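Local structure of 2-hydroxyisobutyryl-CoA synthetase (Aquincola tertiaricarbonis, 6HDW) at residues Ala216-Thr221 with Leu247-Glu252; Ala49-Leu54 with Ser80-Leu85; Gly323-Thr328 with Asp344-Thr349; Ser384-Ala389 with Thr444-Arg449. The protein belongs to the ANL superfamily of AMP-binding enzymes, with a large N-terminal part and a small C-terminal domain that meet around bound 8LE. One frame throughout, in Å; residues are numbered along the deposited sequence.

Interaction 1 (Ala216-Thr221 with Leu247-Glu252). With 8LE ([[(2~{R},3~{S},4~{R},5~{R})-5-(6-aminopurin-9-yl)-3,4-bis(oxidanyl)oxolan-2-yl]methoxy-oxidanyl-phosphoryl] 2-methyl-2-oxidanyl-propanoate), chain B.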
# COMPACT_ATOMS: atom_id res chain seq x y z
N ALA A 216 12.36 -10.67 -11.17
CA ALA A 216 13.57 -10.20 -11.85
C ALA A 216 14.14 -8.95 -11.16
O ALA A 216 15.35 -8.71 -11.24
CB ALA A 216 13.27 -9.88 -13.31
N ALA A 217 13.27 -8.15 -10.49
CA ALA A 217 13.65 -6.91 -9.80
C ALA A 217 12.95 -6.76 -8.45
O ALA A 217 11.83 -7.24 -8.27
CB ALA A 217 13.35 -5.71 -10.69
N PHE A 218 13.63 -6.11 -7.49
CA PHE A 218 13.14 -5.85 -6.13
C PHE A 218 13.36 -4.39 -5.77
O PHE A 218 14.46 -3.88 -5.97
CB PHE A 218 13.85 -6.75 -5.10
CG PHE A 218 13.52 -6.47 -3.65
CD1 PHE A 218 14.18 -5.48 -2.93
CD2 PHE A 218 12.57 -7.24 -2.98
CE1 PHE A 218 13.88 -5.24 -1.59
CE2 PHE A 218 12.27 -7.01 -1.64
CZ PHE A 218 12.93 -6.01 -0.96
N TYR A 219 12.33 -3.74 -5.20
CA TYR A 219 12.44 -2.36 -4.73
C TYR A 219 12.13 -2.28 -3.24
O TYR A 219 11.14 -2.87 -2.79
CB TYR A 219 11.53 -1.38 -5.51
CG TYR A 219 11.49 0.00 -4.89
CD1 TYR A 219 12.49 0.94 -5.18
CD2 TYR A 219 10.53 0.34 -3.95
CE1 TYR A 219 12.49 2.19 -4.57
CE2 TYR A 219 10.54 1.59 -3.32
CZ TYR A 219 11.52 2.51 -3.63
OH TYR A 219 11.55 3.72 -3.00
N GLY A 220 12.92 -1.48 -2.52
CA GLY A 220 12.74 -1.18 -1.11
C GLY A 220 13.90 -0.37 -0.59
O GLY A 220 14.59 0.28 -1.38
N THR A 221 14.13 -0.42 0.74
CA THR A 221 15.28 0.25 1.37
C THR A 221 16.45 -0.74 1.44
O THR A 221 16.21 -1.96 1.52
CB THR A 221 14.96 0.78 2.79
OG1 THR A 221 14.61 -0.30 3.67
CG2 THR A 221 13.89 1.89 2.79
N LEU A 247 18.18 -5.52 -7.57
CA LEU A 247 17.50 -4.90 -6.45
C LEU A 247 17.84 -3.42 -6.62
O LEU A 247 19.00 -3.09 -6.87
CB LEU A 247 18.03 -5.41 -5.10
CG LEU A 247 17.83 -6.90 -4.79
CD1 LEU A 247 19.10 -7.68 -5.13
CD2 LEU A 247 17.47 -7.11 -3.32
N PHE A 248 16.83 -2.56 -6.57
CA PHE A 248 17.02 -1.12 -6.70
C PHE A 248 16.44 -0.43 -5.49
O PHE A 248 15.35 -0.76 -5.05
CB PHE A 248 16.53 -0.58 -8.06
CG PHE A 248 15.05 -0.51 -8.32
CD1 PHE A 248 14.32 -1.66 -8.62
CD2 PHE A 248 14.40 0.71 -8.41
CE1 PHE A 248 12.96 -1.60 -8.92
CE2 PHE A 248 13.04 0.78 -8.72
CZ PHE A 248 12.32 -0.37 -8.96
N PHE A 249 17.23 0.43 -4.86
CA PHE A 249 16.82 1.02 -3.59
C PHE A 249 16.89 2.52 -3.54
O PHE A 249 17.69 3.13 -4.25
CB PHE A 249 17.73 0.49 -2.44
CG PHE A 249 18.00 -0.99 -2.36
CD1 PHE A 249 16.98 -1.89 -2.06
CD2 PHE A 249 19.29 -1.49 -2.51
CE1 PHE A 249 17.24 -3.26 -1.97
CE2 PHE A 249 19.55 -2.86 -2.41
CZ PHE A 249 18.53 -3.73 -2.12
N SER A 250 16.10 3.08 -2.61
CA SER A 250 16.06 4.49 -2.22
C SER A 250 15.61 4.60 -0.75
O SER A 250 15.09 3.63 -0.19
CB SER A 250 15.15 5.30 -3.15
OG SER A 250 13.77 5.13 -2.85
N GLY A 251 15.82 5.76 -0.15
CA GLY A 251 15.33 6.03 1.19
C GLY A 251 16.39 6.42 2.18
O GLY A 251 16.10 7.11 3.16
N GLU A 252 17.63 5.96 1.95
CA GLU A 252 18.76 6.16 2.85
C GLU A 252 20.04 5.71 2.15
O GLU A 252 19.95 4.98 1.16
CB GLU A 252 18.54 5.29 4.11
CG GLU A 252 18.18 3.84 3.80
CD GLU A 252 18.22 2.84 4.94
OE1 GLU A 252 18.20 3.25 6.13
OE2 GLU A 252 18.24 1.63 4.64
C2 8LE B . 21.23 8.48 0.40
CAA 8LE B . 11.10 8.75 -1.87
CAZ 8LE B . 12.52 8.50 -1.32
CAB 8LE B . 13.56 9.11 -2.28
OAF 8LE B . 12.76 7.10 -1.26
CAS 8LE B . 12.65 9.10 0.10
OAD 8LE B . 13.00 8.39 1.05
OAQ 8LE B . 12.33 10.42 0.22
PBC 8LE B . 12.05 11.23 1.63
OAI 8LE B . 11.08 10.37 2.55
OAE 8LE B . 11.54 12.59 1.32
O5' 8LE B . 13.45 11.34 2.34
C5' 8LE B . 14.50 11.90 1.57
C4' 8LE B . 15.79 11.79 2.34
O4' 8LE B . 16.14 10.39 2.44
C3' 8LE B . 16.83 12.41 1.49
O3' 8LE B . 16.90 13.81 1.79
C2' 8LE B . 18.07 11.65 1.94
O2' 8LE B . 18.59 12.10 3.22
C1' 8LE B . 17.53 10.24 2.09
N9 8LE B . 17.71 9.44 0.85
C8 8LE B . 16.79 9.07 -0.05
N7 8LE B . 17.40 8.36 -1.00
C5 8LE B . 18.70 8.30 -0.71
C4 8LE B . 18.89 8.97 0.44
N3 8LE B . 20.12 9.06 1.01
N1 8LE B . 21.00 7.79 -0.80
C6 8LE B . 19.75 7.70 -1.30
N6 8LE B . 19.54 7.02 -2.42
O HOH W 1 12.25 2.97 -0.33

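Interaction 2 (Ala49-Leu54 with Ser80-Leu85)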
# COMPACT_ATOMS: atom_id res chain seq x y z
N ALA A 49 18.57 23.63 -23.40
CA ALA A 49 17.15 23.28 -23.31
C ALA A 49 16.66 23.31 -21.86
O ALA A 49 15.50 23.66 -21.64
CB ALA A 49 16.91 21.93 -23.94
N ILE A 50 17.54 22.96 -20.88
CA ILE A 50 17.22 22.97 -19.45
C ILE A 50 16.94 24.41 -19.00
O ILE A 50 15.93 24.65 -18.34
CB ILE A 50 18.29 22.24 -18.59
CG1 ILE A 50 18.18 20.72 -18.80
CG2 ILE A 50 18.17 22.60 -17.10
CD1 ILE A 50 19.45 19.96 -18.54
N LEU A 51 17.81 25.35 -19.42
CA LEU A 51 17.67 26.78 -19.14
C LEU A 51 16.36 27.30 -19.76
O LEU A 51 15.65 28.07 -19.10
CB LEU A 51 18.89 27.56 -19.68
CG LEU A 51 18.80 29.09 -19.72
CD1 LEU A 51 18.69 29.68 -18.31
CD2 LEU A 51 19.96 29.69 -20.50
N GLY A 52 16.06 26.84 -20.98
CA GLY A 52 14.82 27.16 -21.69
C GLY A 52 13.60 26.72 -20.90
O GLY A 52 12.65 27.49 -20.74
N ARG A 53 13.65 25.49 -20.34
CA ARG A 53 12.59 24.89 -19.53
C ARG A 53 12.44 25.59 -18.17
O ARG A 53 11.32 25.76 -17.68
CB ARG A 53 12.83 23.37 -19.35
CG ARG A 53 11.74 22.62 -18.54
CD ARG A 53 10.32 22.74 -19.09
NE ARG A 53 10.22 22.31 -20.48
CZ ARG A 53 10.09 21.05 -20.88
NH1 ARG A 53 10.00 20.07 -19.99
NH2 ARG A 53 10.04 20.75 -22.17
N LEU A 54 13.58 25.97 -17.56
CA LEU A 54 13.71 26.66 -16.28
C LEU A 54 12.96 27.99 -16.34
O LEU A 54 12.28 28.35 -15.38
CB LEU A 54 15.21 26.90 -16.00
CG LEU A 54 15.88 26.31 -14.75
CD1 LEU A 54 15.23 25.03 -14.27
CD2 LEU A 54 17.36 26.10 -14.97
N SER A 80 12.32 36.93 -15.73
CA SER A 80 13.01 37.57 -16.85
C SER A 80 14.51 37.75 -16.61
O SER A 80 15.26 37.92 -17.58
CB SER A 80 12.37 38.91 -17.18
OG SER A 80 12.51 39.83 -16.11
N GLN A 81 14.95 37.73 -15.33
CA GLN A 81 16.36 37.86 -14.93
C GLN A 81 17.10 36.54 -15.07
O GLN A 81 18.33 36.51 -15.00
CB GLN A 81 16.48 38.40 -13.49
CG GLN A 81 15.94 39.81 -13.30
CD GLN A 81 15.91 40.16 -11.84
OE1 GLN A 81 15.13 39.63 -11.06
NE2 GLN A 81 16.78 41.06 -11.42
N LEU A 82 16.36 35.43 -15.26
CA LEU A 82 16.95 34.11 -15.48
C LEU A 82 17.36 34.08 -16.96
O LEU A 82 16.51 33.88 -17.84
CB LEU A 82 15.95 33.00 -15.09
CG LEU A 82 16.27 31.55 -15.47
CD1 LEU A 82 17.61 31.09 -14.92
CD2 LEU A 82 15.16 30.61 -15.01
N LYS A 83 18.64 34.37 -17.23
CA LYS A 83 19.21 34.46 -18.58
C LYS A 83 20.31 33.41 -18.82
O LYS A 83 20.75 33.23 -19.96
CB LYS A 83 19.76 35.88 -18.87
CG LYS A 83 18.80 37.04 -18.55
CD LYS A 83 18.15 37.62 -19.80
CE LYS A 83 17.71 39.05 -19.61
NZ LYS A 83 18.83 40.01 -19.85
N SER A 84 20.76 32.74 -17.74
CA SER A 84 21.79 31.69 -17.75
C SER A 84 21.64 30.79 -16.52
O SER A 84 20.88 31.12 -15.62
CB SER A 84 23.18 32.31 -17.78
OG SER A 84 23.51 32.95 -16.56
N LEU A 85 22.37 29.66 -16.48
CA LEU A 85 22.36 28.73 -15.35
C LEU A 85 23.05 29.36 -14.13
O LEU A 85 22.77 28.98 -12.99
CB LEU A 85 23.03 27.39 -15.73
CG LEU A 85 22.28 26.52 -16.75
CD1 LEU A 85 23.12 25.32 -17.15
CD2 LEU A 85 20.93 26.05 -16.22

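Interaction 3 (Gly323-Thr328 with Asp344-Thr349). With 8LE ([[(2~{R},3~{S},4~{R},5~{R})-5-(6-aminopurin-9-yl)-3,4-bis(oxidanyl)oxolan-2-yl]methoxy-oxidanyl-phosphoryl] 2-methyl-2-oxidanyl-propanoate), chain B.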
# COMPACT_ATOMS: atom_id res chain seq x y z
N GLY A 323 29.21 18.79 -1.88
CA GLY A 323 28.20 19.83 -1.69
C GLY A 323 26.81 19.27 -1.41
O GLY A 323 26.64 18.06 -1.26
N THR A 324 25.82 20.17 -1.37
CA THR A 324 24.44 19.79 -1.09
C THR A 324 23.54 19.84 -2.33
O THR A 324 23.46 20.87 -3.00
CB THR A 324 23.87 20.60 0.10
OG1 THR A 324 22.62 20.03 0.47
CG2 THR A 324 23.69 22.09 -0.18
N PRO A 325 22.83 18.74 -2.63
CA PRO A 325 21.91 18.75 -3.78
C PRO A 325 20.73 19.74 -3.64
O PRO A 325 20.04 19.78 -2.61
CB PRO A 325 21.41 17.31 -3.86
CG PRO A 325 22.40 16.51 -3.09
CD PRO A 325 22.85 17.41 -1.99
N VAL A 326 20.56 20.57 -4.66
CA VAL A 326 19.49 21.55 -4.79
C VAL A 326 18.75 21.11 -6.07
O VAL A 326 19.40 20.89 -7.10
CB VAL A 326 20.03 23.01 -4.81
CG1 VAL A 326 18.96 24.01 -5.25
CG2 VAL A 326 20.61 23.40 -3.45
N TYR A 327 17.42 20.86 -5.97
CA TYR A 327 16.65 20.31 -7.08
C TYR A 327 15.52 21.19 -7.60
O TYR A 327 14.82 21.85 -6.82
CB TYR A 327 16.05 18.94 -6.73
CG TYR A 327 16.99 17.90 -6.14
CD1 TYR A 327 17.78 17.11 -6.96
CD2 TYR A 327 16.96 17.60 -4.78
CE1 TYR A 327 18.56 16.07 -6.44
CE2 TYR A 327 17.73 16.58 -4.25
CZ TYR A 327 18.54 15.82 -5.08
OH TYR A 327 19.32 14.82 -4.56
N THR A 328 15.30 21.13 -8.94
CA THR A 328 14.24 21.84 -9.65
C THR A 328 13.51 20.89 -10.60
O THR A 328 14.14 20.26 -11.44
CB THR A 328 14.77 23.11 -10.36
OG1 THR A 328 15.40 23.97 -9.41
CG2 THR A 328 13.66 23.89 -11.08
N ASP A 344 21.28 17.40 2.28
CA ASP A 344 22.10 16.20 2.20
C ASP A 344 23.49 16.55 1.73
O ASP A 344 23.70 17.66 1.25
CB ASP A 344 21.46 15.19 1.23
CG ASP A 344 20.10 14.72 1.67
OD1 ASP A 344 19.96 14.29 2.84
OD2 ASP A 344 19.17 14.75 0.84
N LEU A 345 24.44 15.60 1.87
CA LEU A 345 25.81 15.78 1.41
C LEU A 345 26.13 14.75 0.34
O LEU A 345 25.77 13.57 0.47
CB LEU A 345 26.81 15.69 2.58
CG LEU A 345 28.22 16.20 2.29
CD1 LEU A 345 28.26 17.72 2.23
CD2 LEU A 345 29.20 15.68 3.32
N THR A 346 26.80 15.20 -0.72
CA THR A 346 27.24 14.37 -1.84
C THR A 346 28.52 14.94 -2.46
O THR A 346 29.03 15.96 -2.02
CB THR A 346 26.09 14.22 -2.86
OG1 THR A 346 26.42 13.18 -3.77
CG2 THR A 346 25.83 15.51 -3.64
N LEU A 347 29.00 14.28 -3.51
CA LEU A 347 30.13 14.66 -4.35
C LEU A 347 29.68 14.36 -5.78
O LEU A 347 29.16 13.26 -6.04
CB LEU A 347 31.38 13.84 -4.00
CG LEU A 347 32.68 14.25 -4.71
CD1 LEU A 347 33.87 14.13 -3.79
CD2 LEU A 347 32.93 13.42 -5.97
N TRP A 348 29.89 15.31 -6.70
CA TRP A 348 29.52 15.12 -8.10
C TRP A 348 30.71 15.26 -9.04
O TRP A 348 31.64 16.01 -8.77
CB TRP A 348 28.33 16.03 -8.52
CG TRP A 348 28.58 17.51 -8.70
CD1 TRP A 348 29.60 18.25 -8.18
CD2 TRP A 348 27.71 18.43 -9.37
NE1 TRP A 348 29.45 19.58 -8.54
CE2 TRP A 348 28.29 19.71 -9.26
CE3 TRP A 348 26.48 18.29 -10.04
CZ2 TRP A 348 27.69 20.85 -9.81
CZ3 TRP A 348 25.90 19.42 -10.60
CH2 TRP A 348 26.50 20.68 -10.48
N THR A 349 30.69 14.49 -10.14
CA THR A 349 31.73 14.50 -11.17
C THR A 349 31.08 14.59 -12.55
O THR A 349 29.88 14.35 -12.68
CB THR A 349 32.67 13.28 -11.04
OG1 THR A 349 31.90 12.08 -11.14
CG2 THR A 349 33.50 13.29 -9.75
C2 8LE B . 21.23 8.48 0.40
CAA 8LE B . 11.10 8.75 -1.87
CAZ 8LE B . 12.52 8.50 -1.32
CAB 8LE B . 13.56 9.11 -2.28
OAF 8LE B . 12.76 7.10 -1.26
CAS 8LE B . 12.65 9.10 0.10
OAD 8LE B . 13.00 8.39 1.05
OAQ 8LE B . 12.33 10.42 0.22
PBC 8LE B . 12.05 11.23 1.63
OAI 8LE B . 11.08 10.37 2.55
OAE 8LE B . 11.54 12.59 1.32
O5' 8LE B . 13.45 11.34 2.34
C5' 8LE B . 14.50 11.90 1.57
C4' 8LE B . 15.79 11.79 2.34
O4' 8LE B . 16.14 10.39 2.44
C3' 8LE B . 16.83 12.41 1.49
O3' 8LE B . 16.90 13.81 1.79
C2' 8LE B . 18.07 11.65 1.94
O2' 8LE B . 18.59 12.10 3.22
C1' 8LE B . 17.53 10.24 2.09
N9 8LE B . 17.71 9.44 0.85
C8 8LE B . 16.79 9.07 -0.05
N7 8LE B . 17.40 8.36 -1.00
C5 8LE B . 18.70 8.30 -0.71
C4 8LE B . 18.89 8.97 0.44
N3 8LE B . 20.12 9.06 1.01
N1 8LE B . 21.00 7.79 -0.80
C6 8LE B . 19.75 7.70 -1.30
N6 8LE B . 19.54 7.02 -2.42
O HOH W 2 18.95 14.27 -1.84

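Interaction 4 (Ser384-Ala389 with Thr444-Arg449)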
# COMPACT_ATOMS: atom_id res chain seq x y z
N SER A 384 26.76 6.89 8.25
CA SER A 384 27.06 5.99 7.13
C SER A 384 28.54 5.57 7.06
O SER A 384 28.86 4.55 6.44
CB SER A 384 26.62 6.60 5.81
OG SER A 384 27.42 7.72 5.47
N GLU A 385 29.45 6.37 7.67
CA GLU A 385 30.89 6.08 7.71
C GLU A 385 31.16 4.93 8.68
O GLU A 385 32.04 4.10 8.43
CB GLU A 385 31.70 7.32 8.10
CG GLU A 385 31.68 8.44 7.07
CD GLU A 385 32.36 9.73 7.52
OE1 GLU A 385 32.07 10.20 8.64
OE2 GLU A 385 33.15 10.28 6.72
N ILE A 386 30.39 4.88 9.80
CA ILE A 386 30.44 3.82 10.82
C ILE A 386 29.85 2.53 10.23
O ILE A 386 30.47 1.47 10.32
CB ILE A 386 29.72 4.27 12.13
CG1 ILE A 386 30.55 5.33 12.88
CG2 ILE A 386 29.37 3.07 13.05
CD1 ILE A 386 29.73 6.32 13.68
N ASP A 387 28.66 2.65 9.59
CA ASP A 387 27.96 1.55 8.92
C ASP A 387 28.86 0.92 7.85
O ASP A 387 28.94 -0.30 7.80
CB ASP A 387 26.63 2.02 8.32
CG ASP A 387 25.74 0.91 7.80
OD1 ASP A 387 25.52 -0.07 8.54
OD2 ASP A 387 25.22 1.04 6.67
N ALA A 388 29.56 1.76 7.04
CA ALA A 388 30.47 1.32 5.98
C ALA A 388 31.67 0.53 6.51
O ALA A 388 32.02 -0.49 5.91
CB ALA A 388 30.96 2.52 5.18
N ALA A 389 32.31 1.01 7.60
CA ALA A 389 33.49 0.37 8.21
C ALA A 389 33.13 -0.98 8.85
O ALA A 389 33.84 -1.96 8.61
CB ALA A 389 34.11 1.30 9.25
N THR A 444 40.77 3.64 13.13
CA THR A 444 41.65 3.79 11.96
C THR A 444 40.93 4.54 10.83
O THR A 444 41.55 5.35 10.13
CB THR A 444 42.18 2.41 11.50
OG1 THR A 444 42.63 1.67 12.64
CG2 THR A 444 43.30 2.51 10.48
N VAL A 445 39.62 4.28 10.66
CA VAL A 445 38.79 4.88 9.61
C VAL A 445 38.46 6.35 9.93
O VAL A 445 38.73 7.23 9.11
CB VAL A 445 37.53 4.01 9.31
CG1 VAL A 445 36.46 4.78 8.54
CG2 VAL A 445 37.91 2.73 8.56
N LEU A 446 37.87 6.61 11.12
CA LEU A 446 37.42 7.93 11.54
C LEU A 446 38.51 8.85 12.13
O LEU A 446 38.43 10.07 11.96
CB LEU A 446 36.25 7.82 12.52
CG LEU A 446 35.00 7.05 12.06
CD1 LEU A 446 33.97 7.03 13.16
CD2 LEU A 446 34.40 7.65 10.79
N GLY A 447 39.48 8.26 12.83
CA GLY A 447 40.56 9.01 13.48
C GLY A 447 40.19 9.49 14.87
O GLY A 447 40.74 10.49 15.34
N VAL A 448 39.25 8.79 15.53
CA VAL A 448 38.75 9.10 16.88
C VAL A 448 38.61 7.84 17.74
O VAL A 448 38.37 6.77 17.19
CB VAL A 448 37.41 9.92 16.87
CG1 VAL A 448 37.63 11.34 16.38
CG2 VAL A 448 36.32 9.22 16.07
N ARG A 449 38.72 7.98 19.08
CA ARG A 449 38.57 6.88 20.04
C ARG A 449 37.14 6.32 19.97
O ARG A 449 36.17 7.09 20.01
CB ARG A 449 38.96 7.31 21.47
CG ARG A 449 38.79 6.24 22.57
CD ARG A 449 39.92 5.23 22.66
NE ARG A 449 39.60 4.15 23.60
CZ ARG A 449 39.12 2.96 23.25
NH1 ARG A 449 38.90 2.67 21.97
NH2 ARG A 449 38.86 2.04 24.17

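Interaction 1 (Ala216-Thr221 with Leu247-Glu252)
Phe-248 and Tyr-219, the two residues most buried by this contact, face each other on the same side of two neighbouring parallel strands, 217-220 and 246-249. Tyr-219 lays its CB over one face of the Phe-248 ring, 3.9 Å from CB to the ring centroid, a CH-pi contact. The two rings themselves meet obliquely, their planes at 53°. With CG placed between its own backbone N and carbonyl carbon (chi1 72°), the Phe-248 ring is swung back over the neighbouring strand. In the backbone, Phe-248 N donates to Phe-218 O at 2.8 Å, a nearly straight bond at 165°.

On the reverse side, Phe-218 CD1 touches Leu-247 CD2 at 3.7 Å and also lies against CE1 of Phe-249, and helix 222-234, the crossover of this beta-alpha-beta unit, packs there through Leu-228.

Where the strands end, the chemistry turns polar. The Tyr-219 hydroxyl meets Ser-250 OG at 2.6 Å, near the plane of the tyrosine ring, and Ser-250 OG in turn bonds OAF of 8LE at 2.7 Å. A water joins Tyr-219 OH to Ser-250 O, 2.9 Å from each. The chain of hydroxyls is consistent with a second-shell role for Tyr-219: packed on the Phe-248 ring, it probably positions Ser-250 OG, which bonds the ligand directly.

Interaction 2 (Ala49-Leu54 with Ser80-Leu85)
Leu-51 and Leu-54, one turn apart on helix 43-64, form an apolar helix-to-loop contact with the segment that leads into helix 85-91. It lies in the N-terminal part of this ANL-superfamily enzyme, its centre about 27 Å from the centre of the chain, and no hydrogen bond crosses it.

Following the loop from its 3-10 turn, the first residue to engage is Leu-82. Its CG stands anti to the backbone N (chi1 169°), beside the carbonyl carbon, which directs the two methyls at the helix, each to its own leucine. CD1 meets Leu-51 CD1 at 3.8 Å, while CD2 rests against the helix backbone, 3.7 Å from Leu-54 C, and against Leu-54 CB as well. The backbone of Leu-82 has its own tie to the helix, because its carbonyl oxygen accepts a bond from Gln-55.

Lys-83 starts its side chain away from the helix and offers its carbonyl, with O 3.7 Å from Leu-51 CD2. Ser-84 likewise contributes backbone: Leu-51 CD1 approaches Ser-84 C to 3.6 Å, so the forked end of Leu-51 is laid against the main chain at the point where the next helix begins. The hydroxyl of Ser-84 is engaged as N-cap, accepting from the backbone N of Asp-87.

Leu-85 closes the walk. Tyr-305 of strand 304-310 touches both this residue and Leu-54, which extends the apolar cluster toward the sheet. The Leu-85 and Leu-54 side chains run at about a right angle to each other, and their CD2 methyls meet at 3.8 Å.

Interaction 3 (Gly323-Thr328 with Asp344-Thr349)
This is a buried antiparallel backbone pairing inside the beta hairpin of strands 322-329 and 340-347, in the five-stranded antiparallel sheet, and it lies next to the bound 8LE. Gly-323 and Thr-346 form a hydrogen-bonded pair: Gly-323 N reaches Thr-346 O at 2.8 Å, and Thr-346 N returns to Gly-323 O at 2.9 Å. The short strand segments run at 106° to each other, far from a flat antiparallel alignment.

A side chain adds a third bond. Thr-324 OG1, held anti to its backbone N (chi1 -170°), donates to Asp-344 O at 2.7 Å within the carbonyl plane. Pro-325 packs beside it, with CG 3.6 Å from Thr-346 CG2 and CD against Asp-344 O. The Thr-346 hydroxyl is bonded to Gly-365 O.

The backbone of Asp-344 is thus tied into the hairpin while its carboxylate faces the ligand. OD1 of Asp-344 accepts from O2' of 8LE at 2.6 Å, and its OD2 accepts from O3' at 2.6 Å, one oxygen for each ribose hydroxyl. A water donates to that OD2 and also bonds Tyr-327 OH, in the plane of the tyrosine ring. An aspartate gripping both ribose hydroxyls in this way is a hallmark of the nucleotide site in the ANL superfamily.

Interaction 4 (Ser384-Ala389 with Thr444-Arg449)
Two helices of the C-terminal domain of this AMP-binding enzyme, 383-391 and 428-446, meet here in a small apolar helix-helix contact without hydrogen bonds across it. They pack beside a mixed sheet: Leu-413 of strand 413-419 touches both Ile-386 and Leu-446, and Ile-381 also lies against both of these side chains.

Leu-446, at the end of helix 428-446, does most of the joining. Its CG is anti to the carbonyl carbon (chi1 -57°) and its CD1 anti to CA (chi2 179°), which carries the two methyls forward to separate partners on the facing helix. CD1 meets Ile-386 CG1 at 3.8 Å, the two side chains crossing at about a right angle. CD2 lies 3.8 Å from Glu-385 CB, so the aliphatic root of the glutamate serves as the apolar surface here. The charged end of Glu-385 has a different task: its OE1 accepts from the backbone N of Tyr-382, just ahead of the segment, a bond that places the carboxylate near the start of its own helix. Leu-446 CD2 passes that oxygen at 4.1 Å.

Directly after Leu-446 the helix stops. Gly-447 leaves helical geometry with a positive phi of 86°, and the chain turns toward Val-448, which packs on Ile-381 and Ile-376, and then into strand 450-454.

The more exposed end of the contact is made by Val-445, whose first side-chain bond points toward helix 383-391. There CG2 of Val-445 faces CB of Ala-389 at 4.1 Å.

From the N terminus, the four contacts close in series, none nested in or crossing another. Interaction 2 closes a largely helical excursion near the periphery; interaction 1 then closes a beta-alpha-beta unit of the parallel sheet, and interaction 3 a hairpin of the antiparallel sheet. Interaction 4 spans the longest stretch, bringing together two helices of the C-terminal domain. Interactions 2 and 3 touch directly, Leu-54 CD1 packing on Thr-328 CG2 at 3.7 Å, which ties helix 43-64 to the hairpin. Interactions 1 and 3, with centres about 21 Å apart, are bridged by 8LE, while interaction 4 touches neither, its nearest atoms about 7 Å from interaction 1.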